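Local coordinates for mannan endo-1,6-alpha-mannosidase (Chaetomium thermophilum, PDB 6RY0), which probably hydrolyses alpha-1,6-mannosidic linkages as a calcium-binding family 76 glycosidase linked to the transfer of GPI-anchored glycoproteins into the fungal cell wall, at residues Leu43-Met48 / Pro96-Val101; Thr85-Trp90 / Asn143-Pro148. All coordinates share one frame; numbering follows the deposited sequence.

Contact 1 (Leu43-Met48 / Pro96-Val101); sequences LAYDMM and PSYNHV
Met48, in the last turn of helix 33-48, lies alongside Tyr98, the two side chains running past each other in opposite directions. Tight packing is concentrated on this pair. The methionine leaves its helix with CG anti to the backbone N (chi1 -170°) and then bends at both following torsions, which brings the terminal methyl back obliquely against the CB-CG-CD1 side of Tyr98: CE sits 3.7 Å from Tyr98 CD1, while CG meets Tyr98 CE1 at 3.8 Å. The sulfur follows obliquely, with SD 5.1 Å from the centroid of the Tyr98 ring and 42° off its normal. The same methyl also reaches Val101, CE to CG1 at 4.2 Å. Across the ring from Met48, Ala44 CB touches Tyr98 CE2 at 3.9 Å, and Tyr86 of helix 76-93 adds an edge-to-face ring contact.

The side at Tyr45, an exposed residue, is looser and little covered; there Tyr98 OH rests 3.5 Å from Tyr45 CA, a van der Waals approach. No hydrogen bond joins the two segments. Were the Tyr98 ring cut back to an alanine here, a gap would probably open between helix and turn, and the Met48 methyl would lose its aromatic partner. The arrangement is a Met-aromatic contact, here fastening the end of one helix to the type I turn, Pro96 to Asn99, that leads into helix 99-108.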
ATOM      1  N   LEU A  43     -11.728   8.111  14.021  1.00  7.23           N
ATOM      2  CA  LEU A  43     -10.664   7.148  13.755  1.00  7.24           C
ATOM      3  C   LEU A  43      -9.410   7.865  13.240  1.00  7.09           C
ATOM      4  O   LEU A  43      -8.271   7.459  13.556  1.00  7.36           O
ATOM      5  CB  LEU A  43     -11.138   6.111  12.740  1.00  7.19           C
ATOM      6  CG  LEU A  43     -12.136   5.101  13.304  1.00  7.29           C
ATOM      7  CD1 LEU A  43     -12.930   4.474  12.177  1.00  7.91           C
ATOM      8  CD2 LEU A  43     -11.430   4.062  14.122  1.00  8.22           C
ATOM      9  N   ALA A  44      -9.577   8.919  12.453  1.00  7.21           N
ATOM     10  CA  ALA A  44      -8.446   9.686  11.958  1.00  7.36           C
ATOM     11  C   ALA A  44      -7.725  10.371  13.122  1.00  7.16           C
ATOM     12  O   ALA A  44      -6.495  10.481  13.132  1.00  7.59           O
ATOM     13  CB  ALA A  44      -8.887  10.686  10.891  1.00  7.72           C
ATOM     14  N   TYR A  45      -8.484  10.865  14.090  1.00  7.57           N
ATOM     15  CA  TYR A  45      -7.919  11.453  15.306  1.00  7.68           C
ATOM     16  C   TYR A  45      -7.135  10.400  16.088  1.00  7.09           C
ATOM     17  O   TYR A  45      -5.995  10.640  16.474  1.00  7.70           O
ATOM     18  CB  TYR A  45      -9.083  12.060  16.133  1.00  8.20           C
ATOM     19  CG  TYR A  45      -8.632  12.616  17.456  1.00  8.03           C
ATOM     20  CD1 TYR A  45      -8.487  11.804  18.565  1.00  9.08           C
ATOM     21  CD2 TYR A  45      -8.350  13.987  17.592  1.00  8.92           C
ATOM     22  CE1 TYR A  45      -8.011  12.365  19.788  1.00  9.72           C
ATOM     23  CE2 TYR A  45      -7.902  14.528  18.790  1.00 10.01           C
ATOM     24  CZ  TYR A  45      -7.702  13.713  19.842  1.00  9.83           C
ATOM     25  OH  TYR A  45      -7.218  14.205  21.031  1.00 11.23           O
ATOM     26  N   ASP A  46      -7.739   9.246  16.357  1.00  7.38           N
ATOM     27  CA  ASP A  46      -7.059   8.236  17.151  1.00  7.75           C
ATOM     28  C   ASP A  46      -5.812   7.717  16.473  1.00  7.64           C
ATOM     29  O   ASP A  46      -4.820   7.459  17.148  1.00  8.60           O
ATOM     30  CB  ASP A  46      -7.988   7.081  17.498  1.00  7.78           C
ATOM     31  CG  ASP A  46      -8.848   7.353  18.720  1.00  8.57           C
ATOM     32  OD1 ASP A  46      -8.690   8.433  19.334  1.00  9.73           O
ATOM     33  OD2 ASP A  46      -9.674   6.460  19.085  1.00  9.50           O
ATOM     34  N   MET A  47      -5.801   7.575  15.155  1.00  7.44           N
ATOM     35  CA  MET A  47      -4.592   7.145  14.473  0.81  7.98           C
ATOM     36  C   MET A  47      -3.506   8.232  14.591  1.00  7.49           C
ATOM     37  O   MET A  47      -2.336   7.934  14.793  1.00  8.58           O
ATOM     38  CB  MET A  47      -4.917   6.830  13.008  0.81  9.31           C
ATOM     39  CG  MET A  47      -3.748   6.496  12.109  0.81  9.22           C
ATOM     40  SD  MET A  47      -2.896   5.021  12.624  0.81  8.65           S
ATOM     41  CE  MET A  47      -1.267   5.256  11.950  0.81 11.54           C
ATOM     42  N   MET A  48      -3.900   9.491  14.485  1.00  7.53           N
ATOM     43  CA  MET A  48      -2.934  10.577  14.512  1.00  8.01           C
ATOM     44  C   MET A  48      -2.272  10.683  15.882  1.00  8.57           C
ATOM     45  O   MET A  48      -1.146  11.158  15.957  1.00  8.94           O
ATOM     46  CB  MET A  48      -3.582  11.898  14.094  1.00  8.19           C
ATOM     47  CG  MET A  48      -2.662  13.088  13.846  1.00 12.78           C
ATOM     48  SD  MET A  48      -1.500  12.728  12.497  1.00 13.50           S
ATOM     49  CE  MET A  48      -2.163  12.745  10.879  1.00 14.86           C
ATOM     50  N   PRO A  96      -9.947  18.149   5.323  1.00 10.95           N
ATOM     51  CA  PRO A  96      -8.549  18.486   5.018  1.00 11.88           C
ATOM     52  C   PRO A  96      -7.711  18.716   6.271  1.00 11.32           C
ATOM     53  O   PRO A  96      -6.601  19.192   6.137  1.00 12.13           O
ATOM     54  CB  PRO A  96      -8.694  19.789   4.230  1.00 12.37           C
ATOM     55  CG  PRO A  96      -9.837  20.483   4.968  1.00 12.87           C
ATOM     56  CD  PRO A  96     -10.789  19.372   5.367  1.00 12.27           C
ATOM     57  N   SER A  97      -8.257  18.423   7.458  1.00 11.30           N
ATOM     58  CA  SER A  97      -7.600  18.774   8.720  1.00 12.22           C
ATOM     59  C   SER A  97      -6.141  18.374   8.824  1.00 11.96           C
ATOM     60  O   SER A  97      -5.341  19.096   9.411  1.00 13.63           O
ATOM     61  CB  SER A  97      -8.353  18.137   9.892  1.00 13.27           C
ATOM     62  OG  SER A  97      -9.665  18.666   9.990  1.00 14.95           O
ATOM     63  N   TYR A  98      -5.796  17.191   8.319  1.00 10.14           N
ATOM     64  CA  TYR A  98      -4.447  16.659   8.439  1.00 10.15           C
ATOM     65  C   TYR A  98      -3.580  16.895   7.210  1.00  9.95           C
ATOM     66  O   TYR A  98      -2.431  16.466   7.197  1.00 10.27           O
ATOM     67  CB  TYR A  98      -4.494  15.158   8.799  1.00 10.50           C
ATOM     68  CG  TYR A  98      -5.288  14.923  10.055  1.00 11.25           C
ATOM     69  CD1 TYR A  98      -4.794  15.303  11.300  1.00 11.98           C
ATOM     70  CD2 TYR A  98      -6.558  14.359  10.005  1.00 11.20           C
ATOM     71  CE1 TYR A  98      -5.542  15.135  12.461  1.00 12.52           C
ATOM     72  CE2 TYR A  98      -7.326  14.194  11.178  1.00 11.48           C
ATOM     73  CZ  TYR A  98      -6.799  14.588  12.391  1.00 12.12           C
ATOM     74  OH  TYR A  98      -7.493  14.418  13.576  1.00 12.79           O
ATOM     75  N   ASN A  99      -4.099  17.575   6.197  1.00  9.83           N
ATOM     76  CA  ASN A  99      -3.363  17.685   4.936  1.00  9.96           C
ATOM     77  C   ASN A  99      -1.982  18.321   5.100  1.00 10.24           C
ATOM     78  O   ASN A  99      -1.019  17.874   4.476  1.00 10.91           O
ATOM     79  CB  ASN A  99      -4.163  18.428   3.869  1.00 10.38           C
ATOM     80  CG  ASN A  99      -5.308  17.613   3.316  1.00 10.54           C
ATOM     81  OD1 ASN A  99      -5.537  16.474   3.693  1.00 10.80           O
ATOM     82  ND2 ASN A  99      -6.045  18.223   2.396  1.00 11.48           N
ATOM     83  N   HIS A 100      -1.858  19.348   5.927  0.89 10.39           N
ATOM     84  CA  HIS A 100      -0.561  20.004   6.110  0.89 10.86           C
ATOM     85  C   HIS A 100       0.457  19.066   6.734  0.89 10.07           C
ATOM     86  O   HIS A 100       1.623  19.024   6.331  0.89 11.47           O
ATOM     87  CB  HIS A 100      -0.711  21.317   6.917  0.89 14.18           C
ATOM     88  CG  HIS A 100      -1.123  21.150   8.356  0.89 19.70           C
ATOM     89  ND1 HIS A 100      -2.400  20.795   8.753  0.89 22.07           N
ATOM     90  CD2 HIS A 100      -0.435  21.390   9.501  0.89 21.63           C
ATOM     91  CE1 HIS A 100      -2.462  20.777  10.075  0.89 22.21           C
ATOM     92  NE2 HIS A 100      -1.290  21.154  10.552  0.89 22.02           N
ATOM     93  N   VAL A 101       0.017  18.320   7.736  1.00 10.70           N
ATOM     94  CA  VAL A 101       0.885  17.372   8.417  1.00 11.19           C
ATOM     95  C   VAL A 101       1.376  16.289   7.451  1.00  9.02           C
ATOM     96  O   VAL A 101       2.541  15.881   7.469  1.00  8.99           O
ATOM     97  CB  VAL A 101       0.094  16.715   9.618  1.00 14.83           C
ATOM     98  CG1 VAL A 101       0.851  15.569  10.228  1.00 16.10           C
ATOM     99  CG2 VAL A 101      -0.273  17.759  10.663  1.00 17.59           C
TER

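Contact 2 (Thr85-Trp90 / Asn143-Pro148); sequences TYVDYW and NKFPNP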
ATOM      1  N   THR A  85      -2.650   6.579   3.604  1.00  6.44           N
ATOM      2  CA  THR A  85      -3.948   6.390   4.248  1.00  6.41           C
ATOM      3  C   THR A  85      -4.665   7.732   4.440  1.00  6.54           C
ATOM      4  O   THR A  85      -5.875   7.833   4.235  1.00  6.63           O
ATOM      5  CB  THR A  85      -3.797   5.665   5.591  1.00  6.87           C
ATOM      6  OG1 THR A  85      -3.165   4.400   5.378  1.00  7.45           O
ATOM      7  CG2 THR A  85      -5.136   5.393   6.222  1.00  7.65           C
ATOM      8  N   TYR A  86      -3.918   8.773   4.819  1.00  6.39           N
ATOM      9  CA  TYR A  86      -4.485  10.076   5.024  1.00  6.40           C
ATOM     10  C   TYR A  86      -4.762  10.854   3.736  1.00  6.60           C
ATOM     11  O   TYR A  86      -5.696  11.655   3.694  1.00  6.93           O
ATOM     12  CB  TYR A  86      -3.652  10.944   5.991  1.00  7.15           C
ATOM     13  CG  TYR A  86      -3.938  10.570   7.439  1.00  6.98           C
ATOM     14  CD1 TYR A  86      -3.342   9.469   8.032  1.00  7.86           C
ATOM     15  CD2 TYR A  86      -4.830  11.311   8.205  1.00  7.62           C
ATOM     16  CE1 TYR A  86      -3.636   9.105   9.321  1.00  8.53           C
ATOM     17  CE2 TYR A  86      -5.127  10.953   9.512  1.00  7.80           C
ATOM     18  CZ  TYR A  86      -4.534   9.845  10.054  1.00  8.36           C
ATOM     19  OH  TYR A  86      -4.767   9.453  11.337  1.00  9.55           O
ATOM     20  N   VAL A  87      -3.979  10.622   2.696  1.00  6.49           N
ATOM     21  CA  VAL A  87      -4.333  11.148   1.379  1.00  7.01           C
ATOM     22  C   VAL A  87      -5.683  10.586   0.938  1.00  6.91           C
ATOM     23  O   VAL A  87      -6.560  11.312   0.447  1.00  7.69           O
ATOM     24  CB  VAL A  87      -3.215  10.818   0.372  1.00  7.07           C
ATOM     25  CG1 VAL A  87      -3.632  11.145  -1.053  1.00  8.28           C
ATOM     26  CG2 VAL A  87      -1.927  11.577   0.723  1.00  7.23           C
ATOM     27  N   ASP A  88      -5.872   9.282   1.139  1.00  6.76           N
ATOM     28  CA  ASP A  88      -7.168   8.654   0.858  0.66  6.68           C
ATOM     29  C   ASP A  88      -8.266   9.188   1.784  1.00  6.94           C
ATOM     30  O   ASP A  88      -9.379   9.443   1.331  1.00  7.40           O
ATOM     31  CB  ASP A  88      -7.104   7.126   0.930  0.66  6.65           C
ATOM     32  CG  ASP A  88      -7.006   6.460  -0.418  0.66  7.13           C
ATOM     33  OD1 ASP A  88      -7.354   7.074  -1.452  0.66  7.95           O
ATOM     34  OD2 ASP A  88      -6.594   5.264  -0.409  0.66  8.49           O
ATOM     35  N   TYR A  89      -7.965   9.340   3.069  1.00  6.84           N
ATOM     36  CA  TYR A  89      -8.954   9.857   4.027  1.00  7.34           C
ATOM     37  C   TYR A  89      -9.534  11.179   3.550  1.00  7.76           C
ATOM     38  O   TYR A  89     -10.763  11.357   3.530  1.00  8.23           O
ATOM     39  CB  TYR A  89      -8.326   9.990   5.410  1.00  7.40           C
ATOM     40  CG  TYR A  89      -9.204  10.737   6.393  1.00  7.53           C
ATOM     41  CD1 TYR A  89     -10.299  10.144   6.965  1.00  7.88           C
ATOM     42  CD2 TYR A  89      -8.934  12.063   6.718  1.00  8.29           C
ATOM     43  CE1 TYR A  89     -11.140  10.865   7.834  1.00  8.73           C
ATOM     44  CE2 TYR A  89      -9.761  12.784   7.563  1.00  8.58           C
ATOM     45  CZ  TYR A  89     -10.878  12.179   8.095  1.00  8.60           C
ATOM     46  OH  TYR A  89     -11.763  12.841   8.904  1.00  9.85           O
ATOM     47  N   TRP A  90      -8.678  12.125   3.175  1.00  7.78           N
ATOM     48  CA  TRP A  90      -9.167  13.406   2.695  1.00  8.58           C
ATOM     49  C   TRP A  90      -9.983  13.242   1.416  1.00  7.97           C
ATOM     50  O   TRP A  90     -11.023  13.878   1.248  1.00  8.99           O
ATOM     51  CB  TRP A  90      -7.994  14.369   2.503  1.00  9.15           C
ATOM     52  CG  TRP A  90      -8.353  15.549   1.664  1.00  9.25           C
ATOM     53  CD1 TRP A  90      -9.074  16.662   2.011  1.00 10.41           C
ATOM     54  CD2 TRP A  90      -8.030  15.703   0.280  1.00  9.25           C
ATOM     55  NE1 TRP A  90      -9.193  17.498   0.929  1.00 11.41           N
ATOM     56  CE2 TRP A  90      -8.567  16.924  -0.152  1.00 10.80           C
ATOM     57  CE3 TRP A  90      -7.354  14.894  -0.636  1.00  9.90           C
ATOM     58  CZ2 TRP A  90      -8.434  17.374  -1.486  1.00 12.03           C
ATOM     59  CZ3 TRP A  90      -7.231  15.323  -1.936  1.00 10.68           C
ATOM     60  CH2 TRP A  90      -7.742  16.549  -2.350  1.00 12.43           C
ATOM     61  N   ASN A 143      -5.471  11.650  -6.501  1.00  7.12           N
ATOM     62  CA  ASN A 143      -6.518  12.220  -5.652  1.00  7.74           C
ATOM     63  C   ASN A 143      -6.521  13.750  -5.685  1.00  8.29           C
ATOM     64  O   ASN A 143      -7.296  14.382  -4.994  1.00  8.66           O
ATOM     65  CB  ASN A 143      -6.371  11.702  -4.220  1.00  7.67           C
ATOM     66  CG  ASN A 143      -6.811  10.269  -4.066  1.00  8.00           C
ATOM     67  OD1 ASN A 143      -7.235   9.642  -5.022  1.00  9.06           O
ATOM     68  ND2 ASN A 143      -6.686   9.722  -2.842  1.00  7.77           N
ATOM     69  N   LYS A 144      -5.643  14.353  -6.476  1.00  8.22           N
ATOM     70  CA  LYS A 144      -5.526  15.814  -6.551  1.00  8.70           C
ATOM     71  C   LYS A 144      -5.213  16.405  -5.178  1.00  8.72           C
ATOM     72  O   LYS A 144      -5.662  17.483  -4.826  1.00  9.63           O
ATOM     73  CB  LYS A 144      -6.755  16.443  -7.215  1.00 10.23           C
ATOM     74  CG  LYS A 144      -6.967  15.951  -8.613  1.00 12.88           C
ATOM     75  CD  LYS A 144      -8.188  16.542  -9.297  1.00 16.92           C
ATOM     76  CE  LYS A 144      -8.108  18.003  -9.517  1.00 20.89           C
ATOM     77  NZ  LYS A 144      -9.290  18.387 -10.318  1.00 23.75           N
ATOM     78  N   PHE A 145      -4.420  15.670  -4.401  1.00  8.04           N
ATOM     79  CA  PHE A 145      -3.947  16.180  -3.108  1.00  8.42           C
ATOM     80  C   PHE A 145      -3.181  17.478  -3.374  1.00  8.89           C
ATOM     81  O   PHE A 145      -2.426  17.568  -4.344  1.00  9.53           O
ATOM     82  CB  PHE A 145      -3.065  15.109  -2.465  1.00  8.49           C
ATOM     83  CG  PHE A 145      -2.720  15.332  -1.027  1.00  8.89           C
ATOM     84  CD1 PHE A 145      -3.686  15.267  -0.052  1.00  9.65           C
ATOM     85  CD2 PHE A 145      -1.424  15.507  -0.640  1.00 11.90           C
ATOM     86  CE1 PHE A 145      -3.374  15.429   1.272  1.00 10.21           C
ATOM     87  CE2 PHE A 145      -1.097  15.657   0.674  1.00 13.71           C
ATOM     88  CZ  PHE A 145      -2.081  15.637   1.632  1.00 12.01           C
ATOM     89  N   PRO A 146      -3.338  18.498  -2.525  1.00  9.12           N
ATOM     90  CA  PRO A 146      -2.669  19.763  -2.833  1.00 10.60           C
ATOM     91  C   PRO A 146      -1.195  19.613  -3.133  1.00  9.71           C
ATOM     92  O   PRO A 146      -0.472  18.835  -2.507  1.00 10.04           O
ATOM     93  CB  PRO A 146      -2.907  20.595  -1.564  1.00 13.06           C
ATOM     94  CG  PRO A 146      -4.242  20.076  -1.062  1.00 13.86           C
ATOM     95  CD  PRO A 146      -4.204  18.594  -1.334  1.00 11.08           C
ATOM     96  N   ASN A 147      -0.733  20.373  -4.104  1.00  9.86           N
ATOM     97  CA  ASN A 147       0.643  20.284  -4.544  1.00  9.49           C
ATOM     98  C   ASN A 147       1.598  20.875  -3.538  1.00  9.51           C
ATOM     99  O   ASN A 147       1.315  21.916  -2.953  1.00 10.83           O
ATOM    100  CB  ASN A 147       0.826  21.030  -5.858  1.00 10.26           C
ATOM    101  CG  ASN A 147       0.119  20.385  -7.023  1.00 10.12           C
ATOM    102  OD1 ASN A 147      -0.084  19.164  -7.072  1.00  9.98           O
ATOM    103  ND2 ASN A 147      -0.237  21.193  -8.006  1.00 11.74           N
ATOM    104  N   PRO A 148       2.787  20.292  -3.409  1.00  9.97           N
ATOM    105  CA  PRO A 148       3.884  20.938  -2.675  1.00 10.54           C
ATOM    106  C   PRO A 148       4.248  22.264  -3.282  1.00 10.49           C
ATOM    107  O   PRO A 148       3.906  22.523  -4.439  1.00 10.49           O
ATOM    108  CB  PRO A 148       5.063  19.951  -2.846  1.00 11.03           C
ATOM    109  CG  PRO A 148       4.386  18.612  -3.101  1.00 11.15           C
ATOM    110  CD  PRO A 148       3.212  18.995  -3.964  1.00  9.99           C
TER
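Helix 76-93 runs past the loop that follows helix 127-142, the backbones coming closest at Val87 and Phe145, whose CA atoms are 6.8 Å apart. Two aromatic side chains fill the space between them. Phe145 receives Val87 squarely on one face: CG2 stands 3.9 Å from the ring centroid, almost on the normal, so the methyl makes a centred CH-pi contact. The edge of the same ring is turned to the indole of Trp90 in an offset edge-to-face pair, the planes 71° apart and Phe145 CD1 3.7 Å from Trp90 CE3.

The indole is carried across to the loop by a chi1 of 164°, CG lying opposite the backbone N, and its six-membered ring enters the bend of the chain. Asn143 O comes to its edge, near the ring plane, 3.2 Å from Trp90 CZ3, whereas Pro146 CD lies over one face, offset toward the rim. Lys144 O approaches obliquely.

On another side of Val87 a single polar link crosses the contact. Asn143 ND2 donates to Asp88 OD1 over 3.1 Å, with the acceptor almost in the amide plane but the donor 33° out of the carboxylate plane, on its anti side. Asp88 OD2 pairs with Arg329 in a salt bridge, so in this conformer both oxygens have partners. Asn99 of helix 99-108 touches both Trp90 and Phe145. Lys144, the first residue to leave helix 127-142, has positive phi and two bonds back into the last turn, a Schellman motif at a helix C-terminus, joined here to a neighbouring helix by an edge-to-face aromatic pair.

Overall arrangement
The two contacts lie on the same side of the chain's centre, their own centres 11 Å apart. Their segments alternate along the sequence: 43-48, 85-90, 96-101, then 143-148. Helix 76-93 links the two contacts: Tyr86 OH probably hydrogen-bonds to Ala44 O, 2.7 Å away, tying contact 2 to helix 33-48. A second junction is Asn99 OD1 against Phe145 CE1, at 3.4 Å, where the start of helix 99-108 meets the loop. Successive helices of this helix-rich domain, consistent with the (alpha/alpha)6 barrel of family 76, and the loop after helix 127-142 are thus joined side by side in the same part of the fold, away from the calcium sites.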